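Local coordinates for protein prolyl oligopeptidase (Novosphingobium capsulatum, PDB 1YR2) that probably cleaves oligopeptides after proline, and less typically after alanine, as a serine endopeptidase built from a beta-propeller and an alpha/beta-hydrolase domain, at residues E99-A104 against H451-P456; G112-R117 against T445-V450; P259-P264 against G307-L312. One frame throughout, in Å; residues are numbered along the deposited sequence.

Contact 1: E99-A104 against H451-P456; sequences EKRMKA and HLTFDP
Arg101 and Thr453 join helix 95-105 to the linker that leads out of the propeller, and they illustrate how one hydroxyl can serve a whole guanidinium end. Both terminal nitrogens of Arg101 converge on a single oxygen, NH2 donating to Thr453 OG1 over 3.0 Å and NH1 to the same atom over 3.2 Å. The first bond is the straighter, 157° at the hydrogen. The grip is end-on, through NH1 and NH2, and OG1 lies within 4° of the guanidinium plane. A bend at chi2 (70°) in an arginine chain extended at chi1 and chi3 turns the group to this side, where the two side chains lie alongside each other and point opposite ways. The strongest polar partner of Arg101 is nevertheless Asp515, whose OD2 forms a salt bridge with NE; carboxylate and hydroxyl together probably fix the rotation of the guanidinium. Within the helix, Lys103 NZ and Glu99 OE1, one turn back, form a salt bridge whose hydrogen bond is weak.

The van der Waals part is thin. Thr453 CG2 rests 3.5 Å from Ala104 O, and its apolar element is the 4.4 Å approach of the same methyl to Ala104 CB. Phe454 CB lies at the guanidinium edge, 3.9 Å from Arg101 NH2.

This is a surface contact near the passage between the two domains, where His451 N also bonds to Glu109. Helix 95-105 lies against helices 508-514 and 699-717 of the hydrolase part, and Phe454 reaches the same helix 508-514 at Met511, as well as Pro431 of strand 430-431.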
loop_
_atom_site.group_PDB
_atom_site.type_symbol
_atom_site.label_atom_id
_atom_site.label_comp_id
_atom_site.label_asym_id
_atom_site.label_seq_id
_atom_site.Cartn_x
_atom_site.Cartn_y
_atom_site.Cartn_z
ATOM N N GLU A 99 -16.928 -2.036 17.498
ATOM C CA GLU A 99 -16.931 -0.606 17.148
ATOM C C GLU A 99 -16.019 0.184 18.095
ATOM O O GLU A 99 -15.331 1.080 17.665
ATOM C CB GLU A 99 -18.311 0.020 17.187
ATOM C CG GLU A 99 -18.319 1.476 16.730
ATOM C CD GLU A 99 -19.700 2.146 16.765
ATOM O OE1 GLU A 99 -20.247 2.397 17.874
ATOM O OE2 GLU A 99 -20.245 2.449 15.667
ATOM N N LYS A 100 -16.071 -0.160 19.377
ATOM C CA LYS A 100 -15.269 0.513 20.390
ATOM C C LYS A 100 -13.769 0.217 20.159
ATOM O O LYS A 100 -12.950 1.125 20.292
ATOM C CB LYS A 100 -15.680 0.046 21.771
ATOM C CG LYS A 100 -14.942 0.679 22.938
ATOM C CD LYS A 100 -15.452 0.090 24.266
ATOM C CE LYS A 100 -14.389 0.178 25.373
ATOM N NZ LYS A 100 -14.369 1.512 26.013
ATOM N N ARG A 101 -13.425 -1.035 19.887
ATOM C CA ARG A 101 -12.035 -1.373 19.628
ATOM C C ARG A 101 -11.522 -0.605 18.406
ATOM O O ARG A 101 -10.431 -0.011 18.462
ATOM C CB ARG A 101 -11.832 -2.870 19.421
ATOM C CG ARG A 101 -10.368 -3.287 19.427
ATOM C CD ARG A 101 -9.764 -3.167 20.796
ATOM N NE ARG A 101 -8.318 -3.135 20.801
ATOM C CZ ARG A 101 -7.576 -2.018 20.772
ATOM N NH1 ARG A 101 -8.112 -0.802 20.559
ATOM N NH2 ARG A 101 -6.270 -2.132 20.829
ATOM N N MET A 102 -12.285 -0.610 17.316
ATOM C CA MET A 102 -11.824 -0.003 16.076
ATOM C C MET A 102 -11.644 1.506 16.226
ATOM O O MET A 102 -10.627 2.023 15.818
ATOM C CB MET A 102 -12.731 -0.254 14.902
ATOM C CG MET A 102 -12.075 0.261 13.614
ATOM S SD MET A 102 -12.787 -0.436 12.235
ATOM C CE MET A 102 -11.770 0.467 10.843
ATOM N N LYS A 103 -12.611 2.177 16.837
ATOM C CA LYS A 103 -12.497 3.600 17.086
ATOM C C LYS A 103 -11.164 3.882 17.826
ATOM O O LYS A 103 -10.476 4.834 17.526
ATOM C CB LYS A 103 -13.677 4.093 17.929
ATOM C CG LYS A 103 -14.993 4.340 17.164
ATOM C CD LYS A 103 -16.046 5.096 18.052
ATOM C CE LYS A 103 -17.435 5.124 17.396
ATOM N NZ LYS A 103 -18.560 5.282 18.408
ATOM N N ALA A 104 -10.811 3.059 18.797
ATOM C CA ALA A 104 -9.655 3.346 19.630
ATOM C C ALA A 104 -8.320 3.122 18.874
ATOM O O ALA A 104 -7.305 3.681 19.280
ATOM C CB ALA A 104 -9.689 2.527 20.873
ATOM N N HIS A 451 2.924 5.766 21.190
ATOM C CA HIS A 451 1.867 5.335 22.079
ATOM C C HIS A 451 0.669 4.751 21.288
ATOM O O HIS A 451 -0.016 5.474 20.577
ATOM C CB HIS A 451 1.385 6.473 22.997
ATOM C CG HIS A 451 0.209 6.075 23.843
ATOM N ND1 HIS A 451 0.219 4.947 24.644
ATOM C CD2 HIS A 451 -1.024 6.637 23.985
ATOM C CE1 HIS A 451 -0.956 4.835 25.245
ATOM N NE2 HIS A 451 -1.728 5.845 24.860
ATOM N N LEU A 452 0.465 3.448 21.392
ATOM C CA LEU A 452 -0.655 2.756 20.734
ATOM C C LEU A 452 -1.528 2.154 21.832
ATOM O O LEU A 452 -1.128 2.075 22.985
ATOM C CB LEU A 452 -0.141 1.619 19.857
ATOM C CG LEU A 452 0.800 2.014 18.700
ATOM C CD1 LEU A 452 1.178 0.821 17.927
ATOM C CD2 LEU A 452 0.081 3.008 17.824
ATOM N N THR A 453 -2.715 1.704 21.470
ATOM C CA THR A 453 -3.584 1.042 22.442
ATOM C C THR A 453 -3.292 -0.456 22.616
ATOM O O THR A 453 -3.997 -1.148 23.360
ATOM C CB THR A 453 -5.042 1.211 22.075
ATOM O OG1 THR A 453 -5.259 0.668 20.776
ATOM C CG2 THR A 453 -5.425 2.713 22.008
ATOM N N PHE A 454 -2.290 -0.964 21.914
ATOM C CA PHE A 454 -1.868 -2.348 22.045
ATOM C C PHE A 454 -0.369 -2.395 21.954
ATOM O O PHE A 454 0.268 -1.420 21.544
ATOM C CB PHE A 454 -2.535 -3.210 20.951
ATOM C CG PHE A 454 -2.157 -2.803 19.536
ATOM C CD1 PHE A 454 -2.853 -1.826 18.849
ATOM C CD2 PHE A 454 -1.101 -3.400 18.919
ATOM C CE1 PHE A 454 -2.468 -1.445 17.570
ATOM C CE2 PHE A 454 -0.729 -3.030 17.624
ATOM C CZ PHE A 454 -1.392 -2.062 16.961
ATOM N N ASP A 455 0.206 -3.548 22.278
ATOM C CA ASP A 455 1.636 -3.780 22.118
ATOM C C ASP A 455 1.888 -4.709 20.949
ATOM O O ASP A 455 1.502 -5.866 21.033
ATOM C CB ASP A 455 2.164 -4.450 23.391
ATOM C CG ASP A 455 3.677 -4.647 23.391
ATOM O OD1 ASP A 455 4.366 -4.451 22.349
ATOM O OD2 ASP A 455 4.268 -4.991 24.434
ATOM N N PRO A 456 2.529 -4.246 19.884
ATOM C CA PRO A 456 2.852 -5.126 18.747
ATOM C C PRO A 456 3.516 -6.474 19.096
ATOM O O PRO A 456 3.196 -7.464 18.433
ATOM C CB PRO A 456 3.762 -4.260 17.860
ATOM C CG PRO A 456 3.259 -2.880 18.142
ATOM C CD PRO A 456 2.964 -2.861 19.649
#

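Contact 2: G112-R117 against T445-V450; sequences GLPQRR and TPWEPV
Pro114 lies over one face of the Trp447 indole, at the seam where the first and last blades of the seven-bladed propeller meet. A circular fold has to be closed somewhere, and here strand 110-117 of the first blade meets the end of the last blade, just past strand 443-446, through side chains, with no hydrogen bond between the two segments.

The tight part is a CH-pi contact. Pro114 CG stands 3.9 Å from the centroid of the six-membered ring of Trp447, 22° off the ring normal. It comes closest to CH2 of Trp447, at 3.6 Å. Trp447 sends its benzo end toward the proline because chi1 (-172°) swings CG to the far side from its N, and Tyr422 meets the indole edge-to-face. Were Trp447 replaced by an alanine, the Pro114 ring would probably lose the surface it lies on and Tyr422 its aromatic mate.

Away from this pair the contact is loose. Gly112 O only grazes Trp447 CZ3 at 4.1 Å, and the backbones stay well apart, the CA atoms of Gly112 and Glu448 being 10.3 Å from each other. Thr445, Pro446 and Pro449 are exposed. Arg116 bonds through NE to Tyr422 OH, while Arg117 turns back on its own strand.

The indole is sandwiched: on the face opposite Pro114, Glu448 CG sits 3.5 Å above the ring plane, displaced from the ring centre.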
loop_
_atom_site.group_PDB
_atom_site.type_symbol
_atom_site.label_atom_id
_atom_site.label_comp_id
_atom_site.label_asym_id
_atom_site.label_seq_id
_atom_site.Cartn_x
_atom_site.Cartn_y
_atom_site.Cartn_z
ATOM N N GLY A 112 8.119 10.586 11.147
ATOM C CA GLY A 112 8.791 10.358 9.881
ATOM C C GLY A 112 10.213 9.904 10.065
ATOM O O GLY A 112 10.789 10.002 11.145
ATOM N N LEU A 113 10.834 9.396 8.996
ATOM C CA LEU A 113 12.215 9.035 9.034
ATOM C C LEU A 113 13.019 10.314 9.257
ATOM O O LEU A 113 12.842 11.301 8.536
ATOM C CB LEU A 113 12.672 8.351 7.746
ATOM C CG LEU A 113 12.189 6.911 7.451
ATOM C CD1 LEU A 113 12.197 6.657 5.938
ATOM C CD2 LEU A 113 13.042 5.844 8.217
ATOM N N PRO A 114 13.941 10.268 10.215
ATOM C CA PRO A 114 14.765 11.426 10.521
ATOM C C PRO A 114 15.957 11.660 9.599
ATOM O O PRO A 114 16.528 10.708 9.074
ATOM C CB PRO A 114 15.217 11.150 11.926
ATOM C CG PRO A 114 15.153 9.749 12.100
ATOM C CD PRO A 114 14.115 9.194 11.199
ATOM N N GLN A 115 16.311 12.920 9.424
ATOM C CA GLN A 115 17.476 13.346 8.652
ATOM C C GLN A 115 18.417 14.050 9.609
ATOM O O GLN A 115 18.028 15.016 10.266
ATOM C CB GLN A 115 17.076 14.287 7.520
ATOM C CG GLN A 115 16.223 13.647 6.461
ATOM C CD GLN A 115 16.975 12.572 5.669
ATOM O OE1 GLN A 115 18.207 12.623 5.531
ATOM N NE2 GLN A 115 16.237 11.613 5.139
ATOM N N ARG A 116 19.637 13.553 9.711
ATOM C CA ARG A 116 20.688 14.200 10.536
ATOM C C ARG A 116 21.584 15.064 9.642
ATOM O O ARG A 116 22.092 14.582 8.626
ATOM C CB ARG A 116 21.509 13.124 11.214
ATOM C CG ARG A 116 20.703 12.324 12.236
ATOM C CD ARG A 116 21.421 11.060 12.805
ATOM N NE ARG A 116 20.842 10.761 14.108
ATOM C CZ ARG A 116 21.379 11.095 15.286
ATOM N NH1 ARG A 116 22.556 11.699 15.376
ATOM N NH2 ARG A 116 20.721 10.770 16.397
ATOM N N ARG A 117 21.697 16.354 9.958
ATOM C CA ARG A 117 22.637 17.226 9.278
ATOM C C ARG A 117 23.274 18.120 10.342
ATOM O O ARG A 117 22.586 18.719 11.167
ATOM C CB ARG A 117 21.976 18.079 8.192
ATOM C CG ARG A 117 21.263 17.343 7.079
ATOM C CD ARG A 117 22.202 16.561 6.115
ATOM N NE ARG A 117 21.395 16.060 5.035
ATOM C CZ ARG A 117 20.712 14.937 5.097
ATOM N NH1 ARG A 117 20.838 14.130 6.148
ATOM N NH2 ARG A 117 19.970 14.574 4.074
ATOM N N THR A 445 16.677 -1.699 16.091
ATOM C CA THR A 445 16.231 -1.535 17.456
ATOM C C THR A 445 15.183 -0.446 17.434
ATOM O O THR A 445 15.071 0.321 16.469
ATOM C CB THR A 445 17.381 -1.065 18.404
ATOM O OG1 THR A 445 18.074 0.033 17.817
ATOM C CG2 THR A 445 18.428 -2.063 18.569
ATOM N N PRO A 446 14.413 -0.338 18.491
ATOM C CA PRO A 446 13.438 0.769 18.577
ATOM C C PRO A 446 14.052 2.156 18.575
ATOM O O PRO A 446 15.113 2.372 19.134
ATOM C CB PRO A 446 12.701 0.477 19.903
ATOM C CG PRO A 446 12.933 -0.977 20.115
ATOM C CD PRO A 446 14.325 -1.274 19.624
ATOM N N TRP A 447 13.369 3.111 17.943
ATOM C CA TRP A 447 13.749 4.504 18.005
ATOM C C TRP A 447 12.737 5.217 18.915
ATOM O O TRP A 447 12.566 4.832 20.069
ATOM C CB TRP A 447 13.839 5.078 16.575
ATOM C CG TRP A 447 14.413 6.453 16.527
ATOM C CD1 TRP A 447 15.624 6.856 17.063
ATOM C CD2 TRP A 447 13.814 7.644 15.968
ATOM N NE1 TRP A 447 15.791 8.203 16.875
ATOM C CE2 TRP A 447 14.702 8.715 16.221
ATOM C CE3 TRP A 447 12.629 7.909 15.272
ATOM C CZ2 TRP A 447 14.440 10.027 15.794
ATOM C CZ3 TRP A 447 12.344 9.205 14.854
ATOM C CH2 TRP A 447 13.259 10.259 15.133
ATOM N N GLU A 448 12.069 6.249 18.452
ATOM C CA GLU A 448 11.097 6.927 19.272
ATOM C C GLU A 448 9.987 6.013 19.698
ATOM O O GLU A 448 9.362 5.339 18.857
ATOM C CB GLU A 448 10.484 8.119 18.558
ATOM C CG GLU A 448 11.470 9.272 18.412
ATOM C CD GLU A 448 11.681 10.027 19.683
ATOM O OE1 GLU A 448 10.731 10.157 20.485
ATOM O OE2 GLU A 448 12.809 10.506 19.850
ATOM N N PRO A 449 9.680 5.994 20.980
ATOM C CA PRO A 449 8.447 5.302 21.405
ATOM C C PRO A 449 7.190 5.893 20.760
ATOM O O PRO A 449 7.111 7.100 20.550
ATOM C CB PRO A 449 8.418 5.544 22.893
ATOM C CG PRO A 449 9.809 5.813 23.278
ATOM C CD PRO A 449 10.436 6.537 22.125
ATOM N N VAL A 450 6.223 5.033 20.448
ATOM C CA VAL A 450 4.943 5.425 19.863
ATOM C C VAL A 450 3.841 4.900 20.770
ATOM O O VAL A 450 3.823 3.708 21.093
ATOM C CB VAL A 450 4.789 4.817 18.437
ATOM C CG1 VAL A 450 3.407 4.968 17.897
ATOM C CG2 VAL A 450 5.735 5.506 17.467
#

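Contact 3: P259-P264 against G307-L312; sequences PVFATP and GPVTAL
The side chains of Phe261 and Val309 run roughly perpendicular to each other, a compact instance of how neighbouring propeller blades are joined at their outer strands by side chains. No hydrogen bond links the two segments, and their closest CA atoms, those of Phe261 and Val309, are 7.4 Å apart. The gap is bridged by the side chains of Val309, Val260 and Phe261.

Val309 points toward the other segment and divides its two methyls between consecutive residues. CG1, anti to the backbone N (chi1 -179°), touches the phenyl ring at 3.5 Å from Phe261 CD1. The next ring carbon, Phe261 CE1, is 3.6 Å from the same methyl, so the valine branch spans one ring bond. CG2 turns instead to the neighbouring residue and stands 3.6 Å from Val260 O. Its approach to Val260 CG1 is looser, at 4.4 Å.

The phenyl reaches the valine because Phe261 leaves its strand with CG anti to the backbone N (chi1 -165°), the ring rather than CB making the approach. Val260 and Phe261 form a classic beta bulge opposite Val245, which is consistent with two successive residues meeting one valine. Two histidines also meet the phenyl, His271 edge-to-face and His297 with planes at about 45°.

Strand 258-261 is the outermost strand of its four-stranded blade and pairs with strand 244-249. Strand 305-311 is likewise outermost in the next blade, paired with strand 295-302, whose His297 and Ala299 also touch Val309.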
loop_
_atom_site.group_PDB
_atom_site.type_symbol
_atom_site.label_atom_id
_atom_site.label_comp_id
_atom_site.label_asym_id
_atom_site.label_seq_id
_atom_site.Cartn_x
_atom_site.Cartn_y
_atom_site.Cartn_z
ATOM N N PRO A 259 21.255 28.988 -14.735
ATOM C CA PRO A 259 20.754 27.789 -15.404
ATOM C C PRO A 259 21.781 26.658 -15.345
ATOM O O PRO A 259 22.968 26.896 -15.509
ATOM C CB PRO A 259 20.529 28.244 -16.841
ATOM C CG PRO A 259 21.232 29.505 -16.999
ATOM C CD PRO A 259 21.545 30.079 -15.689
ATOM N N VAL A 260 21.339 25.442 -15.063
ATOM C CA VAL A 260 22.238 24.286 -14.955
ATOM C C VAL A 260 22.012 23.279 -16.050
ATOM O O VAL A 260 22.974 22.781 -16.638
ATOM C CB VAL A 260 22.059 23.599 -13.589
ATOM C CG1 VAL A 260 22.913 22.330 -13.503
ATOM C CG2 VAL A 260 22.470 24.555 -12.493
ATOM N N PHE A 261 20.742 22.975 -16.350
ATOM C CA PHE A 261 20.440 21.951 -17.352
ATOM C C PHE A 261 19.078 22.135 -17.999
ATOM O O PHE A 261 18.087 22.413 -17.314
ATOM C CB PHE A 261 20.471 20.552 -16.734
ATOM C CG PHE A 261 20.519 19.441 -17.749
ATOM C CD1 PHE A 261 21.607 19.309 -18.603
ATOM C CD2 PHE A 261 19.455 18.542 -17.882
ATOM C CE1 PHE A 261 21.639 18.346 -19.534
ATOM C CE2 PHE A 261 19.517 17.536 -18.821
ATOM C CZ PHE A 261 20.581 17.437 -19.635
ATOM N N ALA A 262 19.072 21.946 -19.312
ATOM C CA ALA A 262 17.873 21.922 -20.123
ATOM C C ALA A 262 18.077 21.005 -21.323
ATOM O O ALA A 262 19.223 20.755 -21.712
ATOM C CB ALA A 262 17.530 23.319 -20.597
ATOM N N THR A 263 16.971 20.541 -21.920
ATOM C CA THR A 263 17.002 19.818 -23.204
ATOM C C THR A 263 16.127 20.533 -24.224
ATOM O O THR A 263 14.971 20.182 -24.401
ATOM C CB THR A 263 16.526 18.352 -23.082
ATOM O OG1 THR A 263 15.286 18.269 -22.357
ATOM C CG2 THR A 263 17.532 17.537 -22.302
ATOM N N PRO A 264 16.697 21.508 -24.917
ATOM C CA PRO A 264 15.909 22.370 -25.814
ATOM C C PRO A 264 15.380 21.721 -27.131
ATOM O O PRO A 264 14.639 22.385 -27.869
ATOM C CB PRO A 264 16.872 23.527 -26.106
ATOM C CG PRO A 264 18.240 22.973 -25.948
ATOM C CD PRO A 264 18.137 21.884 -24.883
ATOM N N GLY A 307 30.628 21.778 -12.696
ATOM C CA GLY A 307 31.308 21.650 -13.956
ATOM C C GLY A 307 30.354 21.354 -15.110
ATOM O O GLY A 307 29.129 21.400 -14.966
ATOM N N PRO A 308 30.912 21.056 -16.271
ATOM C CA PRO A 308 30.092 20.734 -17.447
ATOM C C PRO A 308 29.191 19.523 -17.171
ATOM O O PRO A 308 29.615 18.584 -16.514
ATOM C CB PRO A 308 31.132 20.404 -18.527
ATOM C CG PRO A 308 32.387 20.909 -18.058
ATOM C CD PRO A 308 32.362 20.985 -16.561
ATOM N N VAL A 309 27.955 19.575 -17.649
ATOM C CA VAL A 309 26.969 18.486 -17.496
ATOM C C VAL A 309 27.174 17.506 -18.642
ATOM O O VAL A 309 27.160 17.928 -19.827
ATOM C CB VAL A 309 25.518 19.014 -17.500
ATOM C CG1 VAL A 309 24.502 17.864 -17.325
ATOM C CG2 VAL A 309 25.295 19.989 -16.383
ATOM N N THR A 310 27.451 16.236 -18.330
ATOM C CA THR A 310 27.655 15.212 -19.376
ATOM C C THR A 310 26.695 14.082 -19.220
ATOM O O THR A 310 26.256 13.767 -18.128
ATOM C CB THR A 310 29.036 14.592 -19.317
ATOM O OG1 THR A 310 29.342 14.297 -17.957
ATOM C CG2 THR A 310 30.120 15.550 -19.812
ATOM N N ALA A 311 26.401 13.428 -20.325
ATOM C CA ALA A 311 25.442 12.354 -20.355
ATOM C C ALA A 311 26.109 11.091 -19.867
ATOM O O ALA A 311 27.143 10.718 -20.388
ATOM C CB ALA A 311 24.961 12.150 -21.796
ATOM N N LEU A 312 25.532 10.424 -18.880
ATOM C CA LEU A 312 26.063 9.122 -18.461
ATOM C C LEU A 312 25.234 8.000 -19.088
ATOM O O LEU A 312 25.764 7.037 -19.548
ATOM C CB LEU A 312 25.976 9.037 -16.945
ATOM C CG LEU A 312 27.027 8.442 -16.025
ATOM C CD1 LEU A 312 26.383 7.868 -14.786
ATOM C CD2 LEU A 312 28.021 7.496 -16.683
#

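In the fold
Two of the contacts join propeller blades and the third lies where the chain enters and leaves the ring. Contact 3 joins two consecutive blades, contact 2 closes the propeller between its first and last blades, and contact 1 is the one at the entrance and exit. They are nested along the chain, 3 inside 2 and 2 inside 1. The segments of contacts 1 and 2 adjoin in sequence, with centres 22 Å apart, whereas contact 3 has its centre 36 Å from that of contact 2 and 52 Å from that of contact 1, across the chain's centre. None includes the probable nucleophile elbow between strand 569-574 and helix 576-587; contact 1 alone reaches the hydrolase part.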